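Local coordinates for coronin (Toxoplasma gondii, PDB 4OZU), which probably binds actin filaments, contributes to host-cell invasion and egress by the parasite, and is represented here by its WD40 β-propeller domain, at residues 156-160 / 161-165; 372-376 / 377-381. All coordinates share one frame; numbering follows the deposited sequence.

In the fold
Interaction 1 (156-160 / 161-165) closes the hairpin between strands 154-159 and 164-170, the last two strands of a four-stranded propeller blade that starts at 133-138. Interaction 2 (372-376 / 377-381) comes much later in the chain, where the segment following strand 367-368 enters helix 376-380. Their centres lie about 14 Å apart, and they touch: Glu161 OE1 is 4.0 Å from Ala376 CB, and Asn159 ND2 is 4.2 Å from Phe380 CE2. The short helix also reaches Gly184 and Arg202 of the next blade. As in other coronins, the chain beyond the last blade thus packs back on the propeller, here spanning two adjacent blades.

Interaction 1 (156-160 / 161-165); sequences AFWNV and EKNEN
Trp158 turns CG beside its backbone N (chi1 -75°), laying the six-membered ring under Asn165, whereas Asn159, with CG opposite its own N (chi1 -179°), swings its amide across to Glu161 and Lys162. The CB of Asn165 stands over the six-membered ring of the indole, 3.6 Å from its centroid, a CH-pi contact. Asn163 OD1 approaches the same ring obliquely, 3.6 Å from Trp158 CZ3. Trp158 and Asn159 end the third strand of a WD-repeat blade, occupying the place of the Trp-Asp pair that names the repeat, and the tight turn to the fourth strand follows. Two nearly straight backbone bonds pair Asn159 with Glu164: Asn159 N to Glu164 O (2.8 Å) and Glu164 N to Asn159 O (3.1 Å). Asn163 and Glu164 both face Asn159, forming a G1 beta bulge in which Asn163 takes a positive phi of 50°. Asn159 OD1 accepts a weak bond from Glu161 N (3.2 Å), and the aliphatic part of Lys162 lies across the amide, its CD 3.3 Å from Asn159 ND2. A bend at chi3 turns the end of the lysine so that NZ forms a salt bridge with Glu164 OE1 (3.1 Å), weak as a hydrogen bond.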
loop_
_atom_site.group_PDB
_atom_site.type_symbol
_atom_site.label_atom_id
_atom_site.label_comp_id
_atom_site.label_asym_id
_atom_site.label_seq_id
_atom_site.Cartn_x
_atom_site.Cartn_y
_atom_site.Cartn_z
ATOM N N ALA A 156 2.238 15.810 6.201
ATOM C CA ALA A 156 2.316 16.921 5.265
ATOM C C ALA A 156 1.584 16.577 3.985
ATOM O O ALA A 156 1.823 15.524 3.398
ATOM C CB ALA A 156 3.769 17.267 4.961
ATOM N N PHE A 157 0.703 17.471 3.552
ATOM C CA PHE A 157 -0.043 17.267 2.318
ATOM C C PHE A 157 0.508 18.154 1.211
ATOM O O PHE A 157 0.690 19.361 1.389
ATOM C CB PHE A 157 -1.524 17.539 2.542
ATOM C CG PHE A 157 -2.158 16.593 3.510
ATOM C CD1 PHE A 157 -2.628 15.363 3.090
ATOM C CD2 PHE A 157 -2.264 16.917 4.844
ATOM C CE1 PHE A 157 -3.204 14.487 3.989
ATOM C CE2 PHE A 157 -2.837 16.039 5.742
ATOM C CZ PHE A 157 -3.313 14.834 5.317
ATOM N N TRP A 158 0.765 17.534 0.064
ATOM C CA TRP A 158 1.473 18.177 -1.032
ATOM C C TRP A 158 0.650 18.215 -2.305
ATOM O O TRP A 158 0.053 17.212 -2.683
ATOM C CB TRP A 158 2.775 17.433 -1.325
ATOM C CG TRP A 158 3.862 17.654 -0.335
ATOM C CD1 TRP A 158 4.161 16.881 0.751
ATOM C CD2 TRP A 158 4.815 18.719 -0.345
ATOM N NE1 TRP A 158 5.245 17.400 1.416
ATOM C CE2 TRP A 158 5.662 18.532 0.765
ATOM C CE3 TRP A 158 5.033 19.818 -1.183
ATOM C CZ2 TRP A 158 6.710 19.401 1.054
ATOM C CZ3 TRP A 158 6.072 20.673 -0.895
ATOM C CH2 TRP A 158 6.894 20.463 0.214
ATOM N N ASN A 159 0.638 19.368 -2.963
ATOM C CA ASN A 159 0.237 19.466 -4.363
ATOM C C ASN A 159 1.510 19.401 -5.201
ATOM O O ASN A 159 2.217 20.399 -5.343
ATOM C CB ASN A 159 -0.533 20.766 -4.620
ATOM C CG ASN A 159 -1.009 20.907 -6.060
ATOM O OD1 ASN A 159 -0.607 20.153 -6.950
ATOM N ND2 ASN A 159 -1.872 21.890 -6.293
ATOM N N VAL A 160 1.824 18.231 -5.740
ATOM C CA VAL A 160 3.122 18.040 -6.381
ATOM C C VAL A 160 3.267 18.917 -7.622
ATOM O O VAL A 160 4.372 19.334 -7.954
ATOM C CB VAL A 160 3.369 16.557 -6.778
ATOM C CG1 VAL A 160 3.264 15.659 -5.554
ATOM C CG2 VAL A 160 2.396 16.108 -7.843
ATOM N N GLU A 161 2.151 19.200 -8.290
ATOM C CA GLU A 161 2.159 20.040 -9.487
ATOM C C GLU A 161 2.720 21.424 -9.186
ATOM O O GLU A 161 3.499 21.974 -9.963
ATOM C CB GLU A 161 0.748 20.181 -10.061
ATOM C CG GLU A 161 0.078 18.873 -10.424
ATOM C CD GLU A 161 -1.351 19.072 -10.885
ATOM O OE1 GLU A 161 -2.262 18.507 -10.247
ATOM O OE2 GLU A 161 -1.564 19.796 -11.881
ATOM N N LYS A 162 2.317 21.976 -8.047
ATOM C CA LYS A 162 2.707 23.324 -7.655
ATOM C C LYS A 162 3.879 23.326 -6.675
ATOM O O LYS A 162 4.349 24.385 -6.272
ATOM C CB LYS A 162 1.514 24.052 -7.030
ATOM C CG LYS A 162 0.354 24.284 -7.990
ATOM C CD LYS A 162 -0.848 24.900 -7.284
ATOM C CE LYS A 162 -0.566 26.318 -6.808
ATOM N NZ LYS A 162 -1.731 26.912 -6.096
ATOM N N ASN A 163 4.353 22.139 -6.310
ATOM C CA ASN A 163 5.362 21.997 -5.268
ATOM C C ASN A 163 4.924 22.777 -4.035
ATOM O O ASN A 163 5.672 23.603 -3.495
ATOM C CB ASN A 163 6.732 22.466 -5.762
ATOM C CG ASN A 163 7.874 21.759 -5.057
ATOM O OD1 ASN A 163 7.842 21.558 -3.843
ATOM N ND2 ASN A 163 8.882 21.358 -5.822
ATOM N N GLU A 164 3.690 22.515 -3.611
ATOM C CA GLU A 164 3.068 23.258 -2.521
ATOM C C GLU A 164 2.623 22.342 -1.387
ATOM O O GLU A 164 1.773 21.475 -1.566
ATOM C CB GLU A 164 1.870 24.054 -3.044
ATOM C CG GLU A 164 1.168 24.897 -1.987
ATOM C CD GLU A 164 -0.073 25.591 -2.518
ATOM O OE1 GLU A 164 -0.430 25.366 -3.693
ATOM O OE2 GLU A 164 -0.694 26.361 -1.754
ATOM N N ASN A 165 3.206 22.561 -0.213
ATOM C CA ASN A 165 2.770 21.912 1.015
ATOM C C ASN A 165 1.577 22.693 1.561
ATOM O O ASN A 165 1.743 23.629 2.345
ATOM C CB ASN A 165 3.924 21.864 2.017
ATOM C CG ASN A 165 3.558 21.186 3.314
ATOM O OD1 ASN A 165 2.539 20.495 3.417
ATOM N ND2 ASN A 165 4.404 21.376 4.328
#

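Interaction 2 (372-376 / 377-381); sequences PSMTA and EEWFK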
loop_
_atom_site.group_PDB
_atom_site.type_symbol
_atom_site.label_atom_id
_atom_site.label_comp_id
_atom_site.label_asym_id
_atom_site.label_seq_id
_atom_site.Cartn_x
_atom_site.Cartn_y
_atom_site.Cartn_z
ATOM N N PRO A 372 -7.696 9.816 -12.890
ATOM C CA PRO A 372 -8.225 10.495 -11.701
ATOM C C PRO A 372 -9.682 10.927 -11.861
ATOM O O PRO A 372 -10.048 11.387 -12.936
ATOM C CB PRO A 372 -7.328 11.732 -11.558
ATOM C CG PRO A 372 -6.222 11.570 -12.550
ATOM C CD PRO A 372 -6.666 10.608 -13.583
ATOM N N SER A 373 -10.490 10.817 -10.808
ATOM C CA SER A 373 -11.882 11.253 -10.908
ATOM C C SER A 373 -11.987 12.768 -10.773
ATOM O O SER A 373 -12.947 13.375 -11.252
ATOM C CB SER A 373 -12.758 10.580 -9.847
ATOM O OG SER A 373 -12.481 11.078 -8.553
ATOM N N MET A 374 -10.981 13.370 -10.141
ATOM C CA MET A 374 -10.952 14.808 -9.901
ATOM C C MET A 374 -9.577 15.401 -10.193
ATOM O O MET A 374 -8.553 14.771 -9.928
ATOM C CB MET A 374 -11.318 15.118 -8.449
ATOM C CG MET A 374 -12.722 14.752 -8.067
ATOM S SD MET A 374 -13.003 15.027 -6.310
ATOM C CE MET A 374 -12.253 13.563 -5.618
ATOM N N THR A 375 -9.566 16.602 -10.754
ATOM C CA THR A 375 -8.363 17.424 -10.764
ATOM C C THR A 375 -8.152 17.997 -9.364
ATOM O O THR A 375 -9.087 18.042 -8.562
ATOM C CB THR A 375 -8.466 18.576 -11.764
ATOM O OG1 THR A 375 -9.487 19.485 -11.332
ATOM C CG2 THR A 375 -8.796 18.051 -13.161
ATOM N N ALA A 376 -6.934 18.440 -9.070
ATOM C CA ALA A 376 -6.661 19.047 -7.772
ATOM C C ALA A 376 -7.583 20.243 -7.554
ATOM O O ALA A 376 -8.108 20.449 -6.461
ATOM C CB ALA A 376 -5.208 19.470 -7.675
ATOM N N GLU A 377 -7.781 21.024 -8.608
ATOM C CA GLU A 377 -8.587 22.234 -8.519
ATOM C C GLU A 377 -10.033 21.888 -8.165
ATOM O O GLU A 377 -10.649 22.567 -7.347
ATOM C CB GLU A 377 -8.522 23.020 -9.833
ATOM C CG GLU A 377 -7.160 23.660 -10.127
ATOM C CD GLU A 377 -6.026 22.647 -10.256
ATOM O OE1 GLU A 377 -6.230 21.587 -10.895
ATOM O OE2 GLU A 377 -4.932 22.909 -9.706
ATOM N N GLU A 378 -10.565 20.826 -8.769
ATOM C CA GLU A 378 -11.924 20.373 -8.467
ATOM C C GLU A 378 -12.030 19.910 -7.016
ATOM O O GLU A 378 -12.998 20.211 -6.323
ATOM C CB GLU A 378 -12.338 19.234 -9.407
ATOM C CG GLU A 378 -12.675 19.685 -10.829
ATOM C CD GLU A 378 -12.804 18.519 -11.797
ATOM O OE1 GLU A 378 -12.438 17.395 -11.416
ATOM O OE2 GLU A 378 -13.263 18.715 -12.940
ATOM N N TRP A 379 -11.017 19.185 -6.565
ATOM C CA TRP A 379 -10.985 18.659 -5.208
ATOM C C TRP A 379 -10.954 19.794 -4.180
ATOM O O TRP A 379 -11.650 19.744 -3.169
ATOM C CB TRP A 379 -9.774 17.750 -5.054
ATOM C CG TRP A 379 -9.679 16.970 -3.794
ATOM C CD1 TRP A 379 -10.514 15.969 -3.376
ATOM C CD2 TRP A 379 -8.647 17.070 -2.808
ATOM N NE1 TRP A 379 -10.070 15.452 -2.181
ATOM C CE2 TRP A 379 -8.924 16.112 -1.813
ATOM C CE3 TRP A 379 -7.521 17.885 -2.663
ATOM C CZ2 TRP A 379 -8.120 15.949 -0.690
ATOM C CZ3 TRP A 379 -6.724 17.722 -1.546
ATOM C CH2 TRP A 379 -7.028 16.768 -0.573
ATOM N N PHE A 380 -10.163 20.827 -4.450
ATOM C CA PHE A 380 -10.068 21.950 -3.522
ATOM C C PHE A 380 -11.358 22.769 -3.485
ATOM O O PHE A 380 -11.594 23.518 -2.540
ATOM C CB PHE A 380 -8.886 22.848 -3.884
ATOM C CG PHE A 380 -7.563 22.287 -3.457
ATOM C CD1 PHE A 380 -7.319 22.009 -2.122
ATOM C CD2 PHE A 380 -6.565 22.041 -4.382
ATOM C CE1 PHE A 380 -6.102 21.495 -1.719
ATOM C CE2 PHE A 380 -5.343 21.522 -3.982
ATOM C CZ PHE A 380 -5.112 21.248 -2.655
ATOM N N LYS A 381 -12.192 22.622 -4.506
ATOM C CA LYS A 381 -13.494 23.278 -4.511
ATOM C C LYS A 381 -14.493 22.503 -3.648
ATOM O O LYS A 381 -15.623 22.946 -3.458
ATOM C CB LYS A 381 -14.014 23.430 -5.945
ATOM C CG LYS A 381 -13.334 24.556 -6.722
ATOM C CD LYS A 381 -13.840 24.669 -8.156
ATOM C CE LYS A 381 -13.309 25.927 -8.838
ATOM N NZ LYS A 381 -11.823 26.001 -8.862
HETATM O O HOH W 1 -13.497 15.719 -13.008
#
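Thr375 and Glu378 form a capping box that starts helix 376-380, each residue's side chain accepting from the other's backbone N-H. The threonine holds OG1 between its own N and carbonyl carbon (chi1 66°), from where it accepts from Glu378 N at 3.1 Å. In return, Thr375 N donates to Glu378 OE1, also at 3.1 Å, reaching the oxygen from above the carboxylate plane, 48° out of it. The glutamate chain, extended beyond CG, folds back past the threonine hydroxyl. A water close to Ser373 O and Glu378 OE1 may bridge them, though its distance to the carboxylate is doubtfully short. The carboxylate may be polarised by the Thr375 N-H and by the N-terminal end of the helix.

Main-chain bonds carry the turn onward: Trp379 N donates to Thr375 O (3.0 Å) and Phe380 N to Ala376 O (2.9 Å).

Apolar and aromatic contacts lie on the side of the helix turned to the propeller. Met374 CE comes obliquely to within 3.7 Å of Trp379 CD1, and its sulfur sits at the edge of the indole, 5.1 Å from the five-membered ring centroid, a Met-aromatic contact. Trp379 also packs on Ile145 and Val142 and makes a cation-pi contact with Arg202, whose NH1 binds the Trp379 carbonyl oxygen. Phe380 meets Phe166 edge-to-face, which sets the helix against the blade of strands 145-150 and 164-170. The Phe380 ring lies alongside the first turn, with CE2 4.2 Å from Ala376 CB.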